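Local coordinates for protein importin-95 (PDB 4XRI) that carries protein cargo into the nucleus as a flexible importin-beta transport receptor of HEAT repeats, and probably binds a small GTPase, at residues I163-I166 with C167-Q170; N500-T503 with P504-N507; A541-D544 with S545-A548. The protein carries 2 engineered substitutions. All coordinates share one frame; numbering follows the deposited sequence.

Contact 1: residues I163-I166 with C167-Q170; sequences IGFI and CETQ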
loop_
_atom_site.group_PDB
_atom_site.type_symbol
_atom_site.label_atom_id
_atom_site.label_comp_id
_atom_site.label_asym_id
_atom_site.label_seq_id
_atom_site.Cartn_x
_atom_site.Cartn_y
_atom_site.Cartn_z
ATOM N N ILE A 163 4.700 -29.852 -12.427
ATOM C CA ILE A 163 4.614 -30.223 -11.020
ATOM C C ILE A 163 4.676 -28.987 -10.124
ATOM O O ILE A 163 3.900 -28.850 -9.175
ATOM C CB ILE A 163 5.741 -31.204 -10.635
ATOM C CG1 ILE A 163 5.454 -32.595 -11.210
ATOM C CG2 ILE A 163 5.899 -31.280 -9.126
ATOM C CD1 ILE A 163 6.607 -33.568 -11.051
ATOM N N GLY A 164 5.594 -28.082 -10.446
ATOM C CA GLY A 164 5.752 -26.847 -9.699
ATOM C C GLY A 164 4.525 -25.959 -9.784
ATOM O O GLY A 164 4.091 -25.390 -8.784
ATOM N N PHE A 165 3.969 -25.845 -10.988
ATOM C CA PHE A 165 2.759 -25.057 -11.224
ATOM C C PHE A 165 1.593 -25.567 -10.391
ATOM O O PHE A 165 0.839 -24.787 -9.807
ATOM C CB PHE A 165 2.376 -25.081 -12.708
ATOM C CG PHE A 165 3.281 -24.270 -13.589
ATOM C CD1 PHE A 165 4.248 -23.444 -13.043
ATOM C CD2 PHE A 165 3.153 -24.323 -14.967
ATOM C CE1 PHE A 165 5.075 -22.694 -13.853
ATOM C CE2 PHE A 165 3.974 -23.572 -15.783
ATOM C CZ PHE A 165 4.938 -22.755 -15.225
ATOM N N ILE A 166 1.455 -26.887 -10.344
ATOM C CA ILE A 166 0.377 -27.532 -9.611
ATOM C C ILE A 166 0.560 -27.383 -8.101
ATOM O O ILE A 166 -0.389 -27.072 -7.379
ATOM C CB ILE A 166 0.284 -29.025 -9.983
ATOM C CG1 ILE A 166 -0.210 -29.175 -11.423
ATOM C CG2 ILE A 166 -0.639 -29.764 -9.029
ATOM C CD1 ILE A 166 -0.131 -30.589 -11.959
ATOM N N CYS A 167 1.788 -27.582 -7.628
ATOM C CA CYS A 167 2.071 -27.534 -6.197
ATOM C C CYS A 167 2.038 -26.118 -5.623
ATOM O O CYS A 167 1.787 -25.937 -4.434
ATOM C CB CYS A 167 3.431 -28.174 -5.904
ATOM S SG CYS A 167 3.424 -29.981 -5.957
ATOM N N GLU A 168 2.288 -25.114 -6.458
ATOM C CA GLU A 168 2.320 -23.736 -5.975
ATOM C C GLU A 168 0.915 -23.164 -5.840
ATOM O O GLU A 168 0.705 -22.178 -5.132
ATOM C CB GLU A 168 3.154 -22.845 -6.900
ATOM C CG GLU A 168 2.457 -22.427 -8.179
ATOM C CD GLU A 168 3.250 -21.399 -8.971
ATOM O OE1 GLU A 168 2.972 -21.234 -10.179
ATOM O OE2 GLU A 168 4.145 -20.752 -8.387
ATOM N N THR A 169 -0.039 -23.787 -6.526
ATOM C CA THR A 169 -1.421 -23.322 -6.513
ATOM C C THR A 169 -1.984 -23.329 -5.101
ATOM O O THR A 169 -2.204 -24.383 -4.508
ATOM C CB THR A 169 -2.321 -24.181 -7.418
ATOM O OG1 THR A 169 -1.839 -24.123 -8.766
ATOM C CG2 THR A 169 -3.756 -23.673 -7.374
ATOM N N GLN A 170 -2.218 -22.132 -4.577
ATOM C CA GLN A 170 -2.686 -21.957 -3.211
ATOM C C GLN A 170 -4.179 -22.248 -3.101
ATOM O O GLN A 170 -4.993 -21.343 -2.932
ATOM C CB GLN A 170 -2.371 -20.539 -2.735
ATOM C CG GLN A 170 -1.121 -19.966 -3.388
ATOM C CD GLN A 170 -0.785 -18.573 -2.902
ATOM O OE1 GLN A 170 -1.277 -17.580 -3.439
ATOM N NE2 GLN A 170 0.064 -18.493 -1.885
HETATM O O HOH W 1 0.419 -21.987 -10.615
HETATM O O HOH W 2 -1.412 -26.836 -4.808
#

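Contact 2: residues N500-T503 with P504-N507; sequences NPLT and PHFN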
loop_
_atom_site.group_PDB
_atom_site.type_symbol
_atom_site.label_atom_id
_atom_site.label_comp_id
_atom_site.label_asym_id
_atom_site.label_seq_id
_atom_site.Cartn_x
_atom_site.Cartn_y
_atom_site.Cartn_z
ATOM N N ASN A 500 9.437 30.385 14.989
ATOM C CA ASN A 500 10.174 29.128 14.994
ATOM C C ASN A 500 11.497 29.370 14.260
ATOM O O ASN A 500 11.676 30.444 13.690
ATOM C CB ASN A 500 9.336 27.997 14.367
ATOM C CG ASN A 500 8.978 28.245 12.909
ATOM O OD1 ASN A 500 9.786 28.732 12.117
ATOM N ND2 ASN A 500 7.751 27.887 12.544
ATOM N N PRO A 501 12.435 28.401 14.284
ATOM C CA PRO A 501 13.733 28.671 13.646
ATOM C C PRO A 501 13.679 29.124 12.183
ATOM O O PRO A 501 14.567 29.858 11.749
ATOM C CB PRO A 501 14.450 27.322 13.749
ATOM C CG PRO A 501 13.891 26.703 14.967
ATOM C CD PRO A 501 12.446 27.114 15.007
ATOM N N LEU A 502 12.658 28.709 11.440
ATOM C CA LEU A 502 12.582 29.025 10.014
ATOM C C LEU A 502 11.962 30.389 9.730
ATOM O O LEU A 502 12.018 30.876 8.601
ATOM C CB LEU A 502 11.791 27.949 9.273
ATOM C CG LEU A 502 12.590 26.755 8.756
ATOM C CD1 LEU A 502 11.711 25.867 7.889
ATOM C CD2 LEU A 502 13.809 27.230 7.978
ATOM N N THR A 503 11.369 30.999 10.752
ATOM C CA THR A 503 10.659 32.267 10.597
ATOM C C THR A 503 11.504 33.391 9.977
ATOM O O THR A 503 11.032 34.090 9.079
ATOM C CB THR A 503 10.109 32.766 11.949
ATOM O OG1 THR A 503 9.347 31.728 12.573
ATOM C CG2 THR A 503 9.224 33.989 11.746
ATOM N N PRO A 504 12.756 33.582 10.448
ATOM C CA PRO A 504 13.530 34.631 9.775
ATOM C C PRO A 504 13.930 34.255 8.346
ATOM O O PRO A 504 14.452 35.101 7.619
ATOM C CB PRO A 504 14.769 34.778 10.666
ATOM C CG PRO A 504 14.906 33.464 11.339
ATOM C CD PRO A 504 13.502 33.005 11.582
ATOM N N HIS A 505 13.690 33.007 7.954
ATOM C CA HIS A 505 13.981 32.559 6.595
ATOM C C HIS A 505 12.713 32.388 5.766
ATOM O O HIS A 505 12.785 32.094 4.572
ATOM C CB HIS A 505 14.747 31.235 6.612
ATOM C CG HIS A 505 16.048 31.294 7.350
ATOM N ND1 HIS A 505 16.236 30.682 8.570
ATOM C CD2 HIS A 505 17.224 31.884 7.038
ATOM C CE1 HIS A 505 17.474 30.896 8.979
ATOM N NE2 HIS A 505 18.095 31.622 8.069
ATOM N N PHE A 506 11.558 32.575 6.401
ATOM C CA PHE A 506 10.272 32.260 5.785
ATOM C C PHE A 506 10.009 33.018 4.486
ATOM O O PHE A 506 9.749 32.406 3.447
ATOM C CB PHE A 506 9.132 32.534 6.767
ATOM C CG PHE A 506 7.791 32.068 6.275
ATOM C CD1 PHE A 506 6.890 32.961 5.718
ATOM C CD2 PHE A 506 7.437 30.733 6.359
ATOM C CE1 PHE A 506 5.659 32.531 5.260
ATOM C CE2 PHE A 506 6.207 30.296 5.906
ATOM C CZ PHE A 506 5.318 31.196 5.355
ATOM N N ASN A 507 10.074 34.345 4.549
ATOM C CA ASN A 507 9.777 35.185 3.390
ATOM C C ASN A 507 10.673 34.884 2.195
ATOM O O ASN A 507 10.203 34.832 1.059
ATOM C CB ASN A 507 9.890 36.663 3.764
ATOM C CG ASN A 507 8.770 37.116 4.679
ATOM O OD1 ASN A 507 8.009 36.298 5.199
ATOM N ND2 ASN A 507 8.664 38.421 4.885
#

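Contact 3: residues A541-D544 with S545-A548; sequences AAND and SLSA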
loop_
_atom_site.group_PDB
_atom_site.type_symbol
_atom_site.label_atom_id
_atom_site.label_comp_id
_atom_site.label_asym_id
_atom_site.label_seq_id
_atom_site.Cartn_x
_atom_site.Cartn_y
_atom_site.Cartn_z
ATOM N N ALA A 541 4.085 27.367 9.619
ATOM C CA ALA A 541 4.502 28.749 9.815
ATOM C C ALA A 541 4.074 29.267 11.183
ATOM O O ALA A 541 3.043 28.860 11.717
ATOM C CB ALA A 541 3.934 29.631 8.713
ATOM N N ALA A 542 4.874 30.165 11.749
ATOM C CA ALA A 542 4.548 30.769 13.035
ATOM C C ALA A 542 3.779 32.073 12.837
ATOM O O ALA A 542 3.672 32.576 11.715
ATOM C CB ALA A 542 5.804 31.008 13.841
ATOM N N ASN A 543 3.252 32.614 13.931
ATOM C CA ASN A 543 2.344 33.757 13.879
ATOM C C ASN A 543 2.955 35.033 13.308
ATOM O O ASN A 543 2.252 35.849 12.712
ATOM C CB ASN A 543 1.803 34.043 15.276
ATOM C CG ASN A 543 0.950 32.914 15.810
ATOM O OD1 ASN A 543 0.280 32.215 15.048
ATOM N ND2 ASN A 543 0.971 32.723 17.125
ATOM N N ASP A 544 4.261 35.201 13.477
ATOM C CA ASP A 544 4.954 36.356 12.915
ATOM C C ASP A 544 4.878 36.368 11.389
ATOM O O ASP A 544 5.081 37.406 10.757
ATOM C CB ASP A 544 6.419 36.376 13.361
ATOM C CG ASP A 544 6.599 36.935 14.763
ATOM O OD1 ASP A 544 7.705 37.431 15.064
ATOM O OD2 ASP A 544 5.638 36.879 15.560
ATOM N N SER A 545 4.583 35.210 10.807
ATOM C CA SER A 545 4.561 35.055 9.357
ATOM C C SER A 545 3.154 35.139 8.766
ATOM O O SER A 545 2.979 35.006 7.555
ATOM C CB SER A 545 5.193 33.719 8.959
ATOM O OG SER A 545 6.585 33.695 9.217
ATOM N N LEU A 546 2.155 35.358 9.617
ATOM C CA LEU A 546 0.759 35.310 9.184
ATOM C C LEU A 546 0.427 36.316 8.081
ATOM O O LEU A 546 -0.304 35.996 7.144
ATOM C CB LEU A 546 -0.172 35.534 10.374
ATOM C CG LEU A 546 -0.356 34.322 11.283
ATOM C CD1 LEU A 546 -1.425 34.597 12.325
ATOM C CD2 LEU A 546 -0.706 33.089 10.467
ATOM N N SER A 547 0.965 37.525 8.194
ATOM C CA SER A 547 0.744 38.549 7.181
ATOM C C SER A 547 1.358 38.135 5.847
ATOM O O SER A 547 0.816 38.433 4.781
ATOM C CB SER A 547 1.321 39.886 7.647
ATOM O OG SER A 547 2.607 39.714 8.218
ATOM N N ALA A 548 2.486 37.434 5.919
ATOM C CA ALA A 548 3.144 36.905 4.731
ATOM C C ALA A 548 2.286 35.821 4.081
ATOM O O ALA A 548 2.138 35.784 2.861
ATOM C CB ALA A 548 4.527 36.359 5.081
HETATM O O HOH W 3 7.195 31.464 10.570
HETATM O O HOH W 4 4.649 38.144 8.155
#

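Contact 1: residues I163-I166 with C167-Q170
Cys167 and Ile163 meet one turn apart near the C-terminal end of helix 153-168, in the N-terminal part of the HEAT-repeat solenoid. Cys167 N bonds to Ile163 O at 2.9 Å, and Cys167 SG lies anti to its own carbonyl carbon (chi1 -76°), which turns the sulfur back along the helix to 4.2 Å from Ile163 CG2. Both side chains also pack on Ile185 of helix 182-193. Ile166 CB lies 3.1 Å from Cys167 N, its side chain facing helix 140-150 through Leu140, Met141 and Leu144. The following residue brings the polar side. Glu168 N bonds to Gly164 O, and the Glu168 side chain runs alongside the Phe165 ring in the same direction, carboxylate and ring planes only 13° apart. A water donates to both Glu168 OE1 (2.7 Å) and Phe165 O, tying the acid to the backbone, whereas the ring itself rests on Gln118, Gln122 and Ala125 of helix 114-131. Thr169 N makes a weak bond to Ile166 O. Phe165 O takes the Thr169 hydroxyl as well as the water: OG1 donates to it at 2.9 Å, tilted 15° from the carbonyl plane.

Contact 2: residues N500-T503 with P504-N507
Leu502 and Thr503 each offer a carbonyl to the start of helix 503-516. His505 N donates to Leu502 O at 2.8 Å and Phe506 N to Thr503 O at 3.1 Å. Both bonds span three residues, and both donors stand well above the carbonyl planes.

Among the side-chain hydrogen bonds, Asn500 and Thr503 form a capping box. Asn500 N donates to Thr503 OG1 at 2.8 Å, almost straight at 176°; in addition Asn500 OD1 accepts a weak capping bond from Leu502 N. A chi1 of -52° sets OG1 beside the Thr503 backbone N, directed back to Asn500 N across the type I turn. The other end of the Asn500 amide is held elsewhere, ND2 donating to Ala492 O. With an alanine in place of Thr503, Asn500 N would probably lose its OG1 acceptor and the turn before the helix could shift.

Packing is close round Pro504, whose CD lies 3.3 Å from Pro501 O and, as part of the next residue in the chain, 3.4 Å from Thr503 CB, a tight approach. The His505 ring turns its edge to Pro501 O, with ND1 3.7 Å away, and also touches Leu459 and Glu460 of helix 455-472. Phe506 CB sits by Thr503 O, but its ring leads away to Ala548 and Val549 of helix 546-567.

His505 ND1 is buried with no polar partner. N-H groups at a helix start lack acceptors within the helix, so Pro504 costs no bond there, while Thr503 OG1 satisfies Asn500 N.

Contact 3: residues A541-D544 with S545-A548
Ser545 N donates to Ala542 O at 2.9 Å, and Leu546 N follows with a bond to Asn543 O at 3.1 Å and 164°. These successive three-residue turns make the short 3-10 entry into helix 546-567 of the HEAT solenoid; both donors stand above the carbonyl planes.

Two waters extend the polar network. One accepts from Ala542 N and hydrogen-bonds Ser545 OG at 2.7 Å, bridging the loop to the buried serine, whose hydroxyl lies beside its own backbone N (chi1 -68°). The other donates to Asp544 O, accepts from Ala548 N and is hydrogen-bonded to Ser547 OG at 2.6 Å, so it spans the first helical turn. The loop is also held from outside: Arg596 of helix 573-597 donates through NH2 to both Ala541 O and Asn543 OD1.

Packing lies outside these bonds. Ser545 CB approaches Ala541 CB at 4.3 Å, and both residues touch Phe506 of helix 503-516. On the other flank the Asn543 and Leu546 side chains run side by side in the same direction, with Leu546 also touching Arg596 and Leu597. Leu546 CG rests 3.3 Å from Asn543 O, while Leu546 CD1 reaches to 4.0 Å from Asn543 OD1.

How the contacts relate
The three contacts come in series along the chain. Contact 1 closes helix 153-168 in the N-terminal part of the solenoid, and contacts 2 and 3 open helices 503-516 and 546-567, both in the region of the importin subunit beta-1-like repeats. Contact 1 lies across the chain's centre from the other two, its centre about 61 Å from that of contact 2 and about 63 Å from that of contact 3. Contacts 2 and 3 are neighbours, their centres about 9 Å apart: Phe506 CG meets Ser545 OG at 3.6 Å and Asn507 OD1 meets Ala548 CB at 3.5 Å. Two helix starts thus pack directly together, whereas contact 1 belongs to a distant part of a long, flexible superhelix.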